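Local atomic coordinates of REP-associated tyrosine transposase (PDB entry 4ER8), a protein that binds hairpins of repetitive extragenic palindromic DNA and cleaves and recombines the mosaic elements that contain them. Residues Q26-Q31 / N92-R97; I40-D45 / K81-H86. All blocks are in the same frame, centred on the assembly; numbering follows the deposited sequence.

Contact 1: residues Q26-Q31 / N92-R97; sequences QLLTTQ and NIWQPR. With nucleotides of chain B.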
# COMPACT_ATOMS: atom_id res chain seq x y z
N GLN A 26 -4.84 15.15 3.11
CA GLN A 26 -4.53 14.33 4.31
C GLN A 26 -5.69 13.44 4.59
O GLN A 26 -5.85 12.89 5.70
CB GLN A 26 -4.30 15.18 5.54
CG GLN A 26 -3.14 16.13 5.42
CD GLN A 26 -2.61 16.50 6.77
OE1 GLN A 26 -1.79 17.41 6.90
NE2 GLN A 26 -3.05 15.76 7.81
N LEU A 27 -6.49 13.30 3.55
CA LEU A 27 -7.65 12.50 3.55
C LEU A 27 -7.43 11.02 3.95
O LEU A 27 -8.27 10.44 4.61
CB LEU A 27 -8.26 12.62 2.17
CG LEU A 27 -9.55 11.83 2.01
CD1 LEU A 27 -10.78 12.68 2.43
CD2 LEU A 27 -9.65 11.39 0.60
N LEU A 28 -6.33 10.38 3.55
CA LEU A 28 -6.18 8.94 3.82
C LEU A 28 -5.91 8.74 5.32
O LEU A 28 -6.13 7.68 5.91
CB LEU A 28 -5.10 8.29 2.96
CG LEU A 28 -5.28 8.20 1.45
CD1 LEU A 28 -4.22 7.28 0.82
CD2 LEU A 28 -6.67 7.72 1.10
N THR A 29 -5.47 9.83 5.93
CA THR A 29 -5.12 9.82 7.30
C THR A 29 -6.34 10.22 8.14
O THR A 29 -6.85 9.42 8.94
CB THR A 29 -3.87 10.67 7.47
OG1 THR A 29 -2.81 9.79 7.84
CG2 THR A 29 -4.05 11.79 8.51
N THR A 30 -6.84 11.44 7.90
CA THR A 30 -8.04 11.96 8.53
C THR A 30 -9.16 10.91 8.51
O THR A 30 -9.71 10.55 9.56
CB THR A 30 -8.43 13.30 7.85
OG1 THR A 30 -7.39 14.27 8.09
CG2 THR A 30 -9.77 13.85 8.37
N GLN A 31 -9.45 10.37 7.33
CA GLN A 31 -10.47 9.34 7.22
C GLN A 31 -9.88 7.95 7.24
O GLN A 31 -10.38 7.02 6.59
CB GLN A 31 -11.29 9.53 5.96
CG GLN A 31 -12.12 10.80 5.96
CD GLN A 31 -12.92 10.96 7.24
OE1 GLN A 31 -12.93 12.04 7.83
NE2 GLN A 31 -13.56 9.87 7.71
N ASN A 92 -13.37 11.99 -7.81
CA ASN A 92 -12.10 12.09 -8.54
C ASN A 92 -10.87 12.36 -7.65
O ASN A 92 -10.01 13.18 -7.97
CB ASN A 92 -12.21 13.17 -9.63
CG ASN A 92 -10.93 13.30 -10.44
OD1 ASN A 92 -10.25 12.30 -10.71
ND2 ASN A 92 -10.59 14.54 -10.83
N ILE A 93 -10.77 11.65 -6.54
CA ILE A 93 -9.64 11.85 -5.63
C ILE A 93 -8.37 11.06 -6.00
O ILE A 93 -7.28 11.51 -5.70
CB ILE A 93 -10.03 11.50 -4.19
CG1 ILE A 93 -10.43 10.01 -4.08
CG2 ILE A 93 -11.12 12.47 -3.71
CD1 ILE A 93 -10.99 9.58 -2.71
N TRP A 94 -8.54 9.90 -6.64
CA TRP A 94 -7.45 8.96 -6.91
C TRP A 94 -6.58 9.31 -8.09
O TRP A 94 -7.09 9.66 -9.14
CB TRP A 94 -8.06 7.58 -7.20
CG TRP A 94 -8.76 7.02 -5.98
CD1 TRP A 94 -10.10 6.79 -5.82
CD2 TRP A 94 -8.14 6.68 -4.73
NE1 TRP A 94 -10.35 6.32 -4.54
CE2 TRP A 94 -9.17 6.24 -3.86
CE3 TRP A 94 -6.82 6.69 -4.26
CZ2 TRP A 94 -8.91 5.81 -2.55
CZ3 TRP A 94 -6.56 6.26 -2.96
CH2 TRP A 94 -7.60 5.83 -2.12
N GLN A 95 -5.26 9.16 -7.98
CA GLN A 95 -4.50 8.97 -9.22
C GLN A 95 -5.04 7.71 -9.93
O GLN A 95 -5.18 6.65 -9.33
CB GLN A 95 -2.98 8.92 -9.02
CG GLN A 95 -2.24 8.22 -10.16
CD GLN A 95 -0.78 8.51 -10.23
OE1 GLN A 95 -0.14 8.79 -9.22
NE2 GLN A 95 -0.22 8.45 -11.42
N PRO A 96 -5.42 7.85 -11.20
CA PRO A 96 -5.96 6.72 -11.92
C PRO A 96 -5.03 5.51 -11.86
O PRO A 96 -3.80 5.65 -11.73
CB PRO A 96 -6.02 7.26 -13.37
CG PRO A 96 -6.38 8.71 -13.18
CD PRO A 96 -5.49 9.10 -12.00
N ARG A 97 -5.64 4.34 -11.98
CA ARG A 97 -4.98 3.06 -11.80
C ARG A 97 -4.00 3.11 -10.62
O ARG A 97 -4.33 3.68 -9.58
CB ARG A 97 -4.38 2.61 -13.12
CG ARG A 97 -5.34 2.85 -14.29
CD ARG A 97 -4.72 2.47 -15.62
NE ARG A 97 -4.41 1.05 -15.69
CZ ARG A 97 -3.87 0.43 -16.72
NH1 ARG A 97 -3.59 1.10 -17.83
NH2 ARG A 97 -3.63 -0.88 -16.67
P DA B 3 5.08 3.05 -18.38
OP1 DA B 3 3.69 3.01 -18.86
OP2 DA B 3 6.06 3.30 -19.44
O5' DA B 3 5.44 4.01 -17.16
C5' DA B 3 4.73 3.98 -15.94
C4' DA B 3 3.38 4.69 -16.13
O4' DA B 3 2.61 4.61 -14.91
C3' DA B 3 3.40 6.15 -16.50
O3' DA B 3 2.24 6.38 -17.19
C2' DA B 3 3.35 6.82 -15.14
C1' DA B 3 2.37 5.89 -14.40
N9 DA B 3 2.48 5.70 -12.96
C8 DA B 3 3.61 5.67 -12.18
N7 DA B 3 3.36 5.44 -10.91
C5 DA B 3 1.98 5.33 -10.85
C6 DA B 3 1.08 5.10 -9.78
N6 DA B 3 1.43 4.91 -8.47
N1 DA B 3 -0.22 5.02 -10.11
C2 DA B 3 -0.57 5.18 -11.37
N3 DA B 3 0.17 5.43 -12.44
C4 DA B 3 1.44 5.47 -12.10
P DC B 31 -5.69 -2.34 -13.90
OP1 DC B 31 -4.91 -3.42 -13.30
OP2 DC B 31 -5.18 -0.98 -13.98
O5' DC B 31 -6.08 -2.82 -15.37
C5' DC B 31 -6.54 -4.16 -15.68
C4' DC B 31 -6.61 -4.34 -17.20
O4' DC B 31 -7.62 -3.40 -17.66
C3' DC B 31 -5.32 -4.00 -17.98
O3' DC B 31 -5.00 -5.16 -18.61
C2' DC B 31 -5.72 -2.97 -19.02
C1' DC B 31 -7.23 -2.89 -18.91
N1 DC B 31 -7.67 -1.51 -18.84
C2 DC B 31 -8.45 -0.99 -19.86
O2 DC B 31 -8.72 -1.79 -20.78
N3 DC B 31 -8.84 0.31 -19.77
C4 DC B 31 -8.50 1.10 -18.73
N4 DC B 31 -8.90 2.41 -18.64
C5 DC B 31 -7.69 0.57 -17.70
C6 DC B 31 -7.31 -0.71 -17.79
P DG B 4 1.97 7.78 -18.00
OP1 DG B 4 0.98 7.43 -19.05
OP2 DG B 4 3.26 8.43 -18.30
O5' DG B 4 1.16 8.73 -17.01
C5' DG B 4 -0.05 8.33 -16.42
C4' DG B 4 -0.28 9.21 -15.21
O4' DG B 4 0.85 8.98 -14.32
C3' DG B 4 -0.29 10.73 -15.45
O3' DG B 4 -1.11 11.31 -14.47
C2' DG B 4 1.16 11.14 -15.18
C1' DG B 4 1.45 10.25 -13.98
N9 DG B 4 2.87 9.99 -13.68
C8 DG B 4 3.96 10.16 -14.50
N7 DG B 4 5.10 9.83 -13.98
C5 DG B 4 4.75 9.40 -12.70
C6 DG B 4 5.57 8.89 -11.64
O6 DG B 4 6.82 8.74 -11.65
N1 DG B 4 4.85 8.54 -10.48
C2 DG B 4 3.50 8.64 -10.40
N2 DG B 4 2.97 8.29 -9.22
N3 DG B 4 2.71 9.11 -11.38
C4 DG B 4 3.40 9.48 -12.51
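Leu28 puts its CD2 methyl against the six-membered end of the Trp94 indole, 3.8 Å from CH2, the two side chains crossing obliquely. Beside it Leu27 and Ile93 meet through methyl ends at about a right angle, Leu27 CD2 lying 4.0 Å from Ile93 CD1. Ile93 CG1 covers one face of the Trp94 ring, offset toward the rim. With 124 Å² buried and no hydrogen bond between the segments, the contact is purely apolar; Phe84 of helix 73-87 touches both leucines and Ile93, and Trp94 NE1 donates to Lys81 O. In this HUH nuclease the loop 92-97 leads into edge strand 99-102, and Gln95 and Arg97 reach the DNA. Gln95, extended beyond CG, presents its amide to DG4 of chain B, where NE2 donates to DG4 N3 (3.0 Å, 170°). Its OE1 accepts from DG4 N2 at 3.1 Å. These two nearly straight bonds fix the amide's rotation and read the minor-groove edge of the guanine. The bend of Arg97 at chi3 (63°) turns its guanidinium so that NE donates in plane to DC31 OP2 of chain B at 2.8 Å, while C6 of the DC31 base lies over the centre of one face.

Contact 2: residues I40-D45 / K81-H86; sequences IKVKRD and KKQFTH. With nucleotides of chain B.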
# COMPACT_ATOMS: atom_id res chain seq x y z
N ILE A 40 -11.49 -3.72 4.38
CA ILE A 40 -12.24 -4.79 5.06
C ILE A 40 -13.39 -5.36 4.21
O ILE A 40 -13.47 -6.58 3.99
CB ILE A 40 -12.86 -4.28 6.37
CG1 ILE A 40 -11.84 -3.59 7.28
CG2 ILE A 40 -13.63 -5.43 7.04
CD1 ILE A 40 -10.68 -4.45 7.66
N LYS A 41 -14.26 -4.46 3.73
CA LYS A 41 -15.43 -4.87 2.93
C LYS A 41 -15.00 -5.69 1.71
O LYS A 41 -15.61 -6.71 1.41
CB LYS A 41 -16.26 -3.65 2.50
CG LYS A 41 -17.63 -3.97 1.84
CD LYS A 41 -18.82 -3.57 2.75
CE LYS A 41 -20.06 -2.99 1.98
NZ LYS A 41 -20.97 -4.01 1.31
N VAL A 42 -13.94 -5.24 1.05
CA VAL A 42 -13.45 -5.86 -0.20
C VAL A 42 -12.72 -7.18 0.09
O VAL A 42 -12.88 -8.18 -0.64
CB VAL A 42 -12.55 -4.87 -1.03
CG1 VAL A 42 -12.13 -5.49 -2.39
CG2 VAL A 42 -13.28 -3.56 -1.28
N LYS A 43 -11.94 -7.17 1.17
CA LYS A 43 -11.14 -8.32 1.54
C LYS A 43 -12.04 -9.51 1.79
O LYS A 43 -11.76 -10.61 1.30
CB LYS A 43 -10.30 -8.01 2.78
CG LYS A 43 -9.17 -8.99 3.01
CD LYS A 43 -8.33 -8.60 4.24
CE LYS A 43 -7.16 -9.57 4.48
NZ LYS A 43 -7.59 -11.00 4.40
N ARG A 44 -13.13 -9.26 2.52
CA ARG A 44 -14.20 -10.26 2.76
C ARG A 44 -14.72 -10.90 1.46
O ARG A 44 -14.76 -12.13 1.33
CB ARG A 44 -15.37 -9.65 3.57
CG ARG A 44 -15.06 -9.28 5.07
CD ARG A 44 -16.22 -8.52 5.81
NE ARG A 44 -17.54 -9.15 5.61
CZ ARG A 44 -18.52 -8.67 4.85
NH1 ARG A 44 -18.38 -7.50 4.21
NH2 ARG A 44 -19.67 -9.34 4.73
N ASP A 45 -15.08 -10.06 0.48
CA ASP A 45 -15.70 -10.53 -0.77
C ASP A 45 -14.72 -11.20 -1.75
O ASP A 45 -15.10 -12.07 -2.54
CB ASP A 45 -16.48 -9.38 -1.42
CG ASP A 45 -17.47 -8.72 -0.43
OD1 ASP A 45 -18.08 -9.47 0.39
OD2 ASP A 45 -17.65 -7.47 -0.45
N LYS A 81 -10.87 1.44 -4.05
CA LYS A 81 -10.89 2.89 -4.32
C LYS A 81 -12.32 3.28 -4.46
O LYS A 81 -12.67 4.39 -4.11
CB LYS A 81 -10.15 3.25 -5.61
CG LYS A 81 -8.66 3.01 -5.59
CD LYS A 81 -8.06 2.96 -6.98
CE LYS A 81 -7.15 4.11 -7.21
NZ LYS A 81 -6.65 4.11 -8.62
N LYS A 82 -13.15 2.36 -4.95
CA LYS A 82 -14.58 2.68 -5.11
C LYS A 82 -15.28 2.87 -3.76
O LYS A 82 -15.82 3.95 -3.52
CB LYS A 82 -15.30 1.64 -5.94
CG LYS A 82 -16.72 2.02 -6.34
CD LYS A 82 -17.17 1.30 -7.62
CE LYS A 82 -17.44 -0.18 -7.40
NZ LYS A 82 -17.55 -0.95 -8.70
N GLN A 83 -15.24 1.86 -2.88
CA GLN A 83 -15.84 2.00 -1.54
C GLN A 83 -15.40 3.28 -0.89
O GLN A 83 -16.21 4.06 -0.45
CB GLN A 83 -15.47 0.87 -0.58
CG GLN A 83 -15.83 -0.52 -1.02
CD GLN A 83 -17.32 -0.80 -1.05
OE1 GLN A 83 -17.81 -1.37 -2.04
NE2 GLN A 83 -18.04 -0.45 0.02
N PHE A 84 -14.11 3.52 -0.83
CA PHE A 84 -13.64 4.69 -0.14
C PHE A 84 -14.09 5.99 -0.82
O PHE A 84 -14.38 6.98 -0.13
CB PHE A 84 -12.13 4.65 0.06
CG PHE A 84 -11.58 5.84 0.77
CD1 PHE A 84 -11.61 5.91 2.16
CD2 PHE A 84 -11.05 6.91 0.06
CE1 PHE A 84 -11.10 7.03 2.85
CE2 PHE A 84 -10.55 8.02 0.71
CZ PHE A 84 -10.57 8.08 2.12
N THR A 85 -14.14 6.00 -2.15
CA THR A 85 -14.66 7.17 -2.86
C THR A 85 -16.13 7.42 -2.46
O THR A 85 -16.52 8.56 -2.14
CB THR A 85 -14.49 7.03 -4.37
OG1 THR A 85 -13.10 7.22 -4.68
CG2 THR A 85 -15.31 8.06 -5.12
N HIS A 86 -16.91 6.33 -2.41
CA HIS A 86 -18.31 6.34 -1.99
C HIS A 86 -18.45 6.89 -0.58
O HIS A 86 -19.12 7.90 -0.36
CB HIS A 86 -18.89 4.92 -2.06
CG HIS A 86 -20.37 4.84 -1.84
ND1 HIS A 86 -21.26 5.71 -2.44
CD2 HIS A 86 -21.12 3.99 -1.09
CE1 HIS A 86 -22.49 5.40 -2.07
NE2 HIS A 86 -22.44 4.36 -1.26
P DT B 29 -13.41 6.06 -8.16
OP1 DT B 29 -12.97 5.66 -6.79
OP2 DT B 29 -13.13 7.41 -8.70
O5' DT B 29 -13.02 4.92 -9.24
C5' DT B 29 -12.95 3.58 -8.74
C4' DT B 29 -12.26 2.64 -9.71
O4' DT B 29 -13.17 2.43 -10.78
C3' DT B 29 -10.98 3.15 -10.35
O3' DT B 29 -9.89 2.25 -10.04
C2' DT B 29 -11.31 3.30 -11.83
C1' DT B 29 -12.47 2.33 -11.99
N1 DT B 29 -13.43 2.74 -13.05
C2 DT B 29 -13.96 1.77 -13.85
O2 DT B 29 -13.68 0.61 -13.72
N3 DT B 29 -14.84 2.19 -14.81
C4 DT B 29 -15.19 3.51 -15.01
O4 DT B 29 -15.96 3.86 -15.87
C5 DT B 29 -14.61 4.48 -14.15
C7 DT B 29 -14.97 5.91 -14.37
C6 DT B 29 -13.76 4.07 -13.20
P DC B 27 -22.65 3.98 -14.91
OP1 DC B 27 -23.65 4.97 -15.36
OP2 DC B 27 -21.30 3.90 -15.56
O5' DC B 27 -22.45 4.20 -13.33
C5' DC B 27 -23.08 5.27 -12.69
C4' DC B 27 -22.61 5.32 -11.26
O4' DC B 27 -22.71 4.00 -10.68
C3' DC B 27 -21.16 5.73 -11.08
O3' DC B 27 -21.12 6.44 -9.96
C2' DC B 27 -20.41 4.46 -10.74
C1' DC B 27 -21.49 3.57 -10.16
N1 DC B 27 -21.26 2.18 -10.56
C2 DC B 27 -20.48 1.42 -9.69
O2 DC B 27 -20.06 1.98 -8.65
N3 DC B 27 -20.22 0.11 -9.99
C4 DC B 27 -20.67 -0.42 -11.11
N4 DC B 27 -20.34 -1.69 -11.32
C5 DC B 27 -21.48 0.34 -12.04
C6 DC B 27 -21.74 1.63 -11.73
P DG B 14 -21.71 -1.14 -2.22
OP1 DG B 14 -21.03 -0.26 -1.21
OP2 DG B 14 -22.05 -2.56 -1.92
O5' DG B 14 -23.03 -0.33 -2.65
C5' DG B 14 -23.12 1.08 -2.95
C4' DG B 14 -24.58 1.48 -3.24
O4' DG B 14 -25.10 0.92 -4.49
C3' DG B 14 -25.65 1.04 -2.21
O3' DG B 14 -26.75 1.95 -2.27
C2' DG B 14 -26.13 -0.33 -2.70
C1' DG B 14 -26.12 -0.04 -4.20
N9 DG B 14 -26.07 -1.24 -5.05
C8 DG B 14 -25.69 -2.53 -4.71
N7 DG B 14 -25.83 -3.38 -5.72
C5 DG B 14 -26.35 -2.58 -6.76
C6 DG B 14 -26.70 -2.90 -8.10
O6 DG B 14 -26.63 -4.02 -8.64
N1 DG B 14 -27.18 -1.81 -8.85
C2 DG B 14 -27.31 -0.53 -8.31
N2 DG B 14 -27.79 0.44 -9.12
N3 DG B 14 -26.97 -0.21 -7.05
C4 DG B 14 -26.50 -1.27 -6.35
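Gln83 lies against helix 32-45 with two parts of its side chain: its CG methylene is 4.0 Å from Val42 CG2, and its amide NE2 is 3.8 Å from Lys41 CE. The bend at chi2 (-69°) separates these roles, with the aliphatic part kept beside Val42 and the amide folded over to the Lys41 chain; the Gln83 and Lys41 side chains cross at about a right angle. Gln83 NE2 also donates to OP1 of DG14 of chain B, 3.2 Å away, at a moderate N-H...O angle of 140°. Lys41 leaves its helix with CG anti to the backbone N, then bends at each later torsion; its NZ remains 3.7 Å from DG14 OP2, so any attraction is probably a longer-range one between charges. No hydrogen bond joins the segments, and the buried surface is 112 Å².

Other side chains of 81-86 reach different parts of the DNA. Lys82 NZ donates a hydrogen bond to N3 of the DC27 base of chain B at 3.1 Å and forms a salt bridge with Glu79, which probably helps to position it. Thr85 places OG1 2.6 Å from OP1 of DT29 of chain B, and its CB and CG2 also lie against that phosphate oxygen.

Around this contact, Val42 packs on Glu79 and Ile80 one turn earlier in helix 73-87, Gln83 touches Ala38, and Phe84 reaches Met34, Leu35 and Ala38. Helices 32-45 and 73-87 thereby pack together as the two helices of the RNA-recognition-motif-like core, whose antiparallel sheet runs in the order 49-55, 59-65, 13-19, 99-102.

How the contacts relate
The centres of contacts 1 and 2 are 13 Å apart; helix 73-87 belongs to contact 2 and touches both segments of contact 1. Along the chain the order is 26-31, 40-45, 81-86, 92-97, so contact 2 falls wholly between the two halves of contact 1. Strand 13-19 precedes contact 1, strands 49-55 and 59-65 separate the two helices of contact 2, and strand 99-102 follows, completing the beta-alpha-beta-beta-alpha-beta order of the ferredoxin-like fold. The contacts touch directly: Lys81 NZ lies 2.6 Å from Arg97 O and 3.0 Å from Gln95 O, both probable hydrogen bonds. This joins two DNA-binding segments as they meet different nucleotides of the hairpin complex.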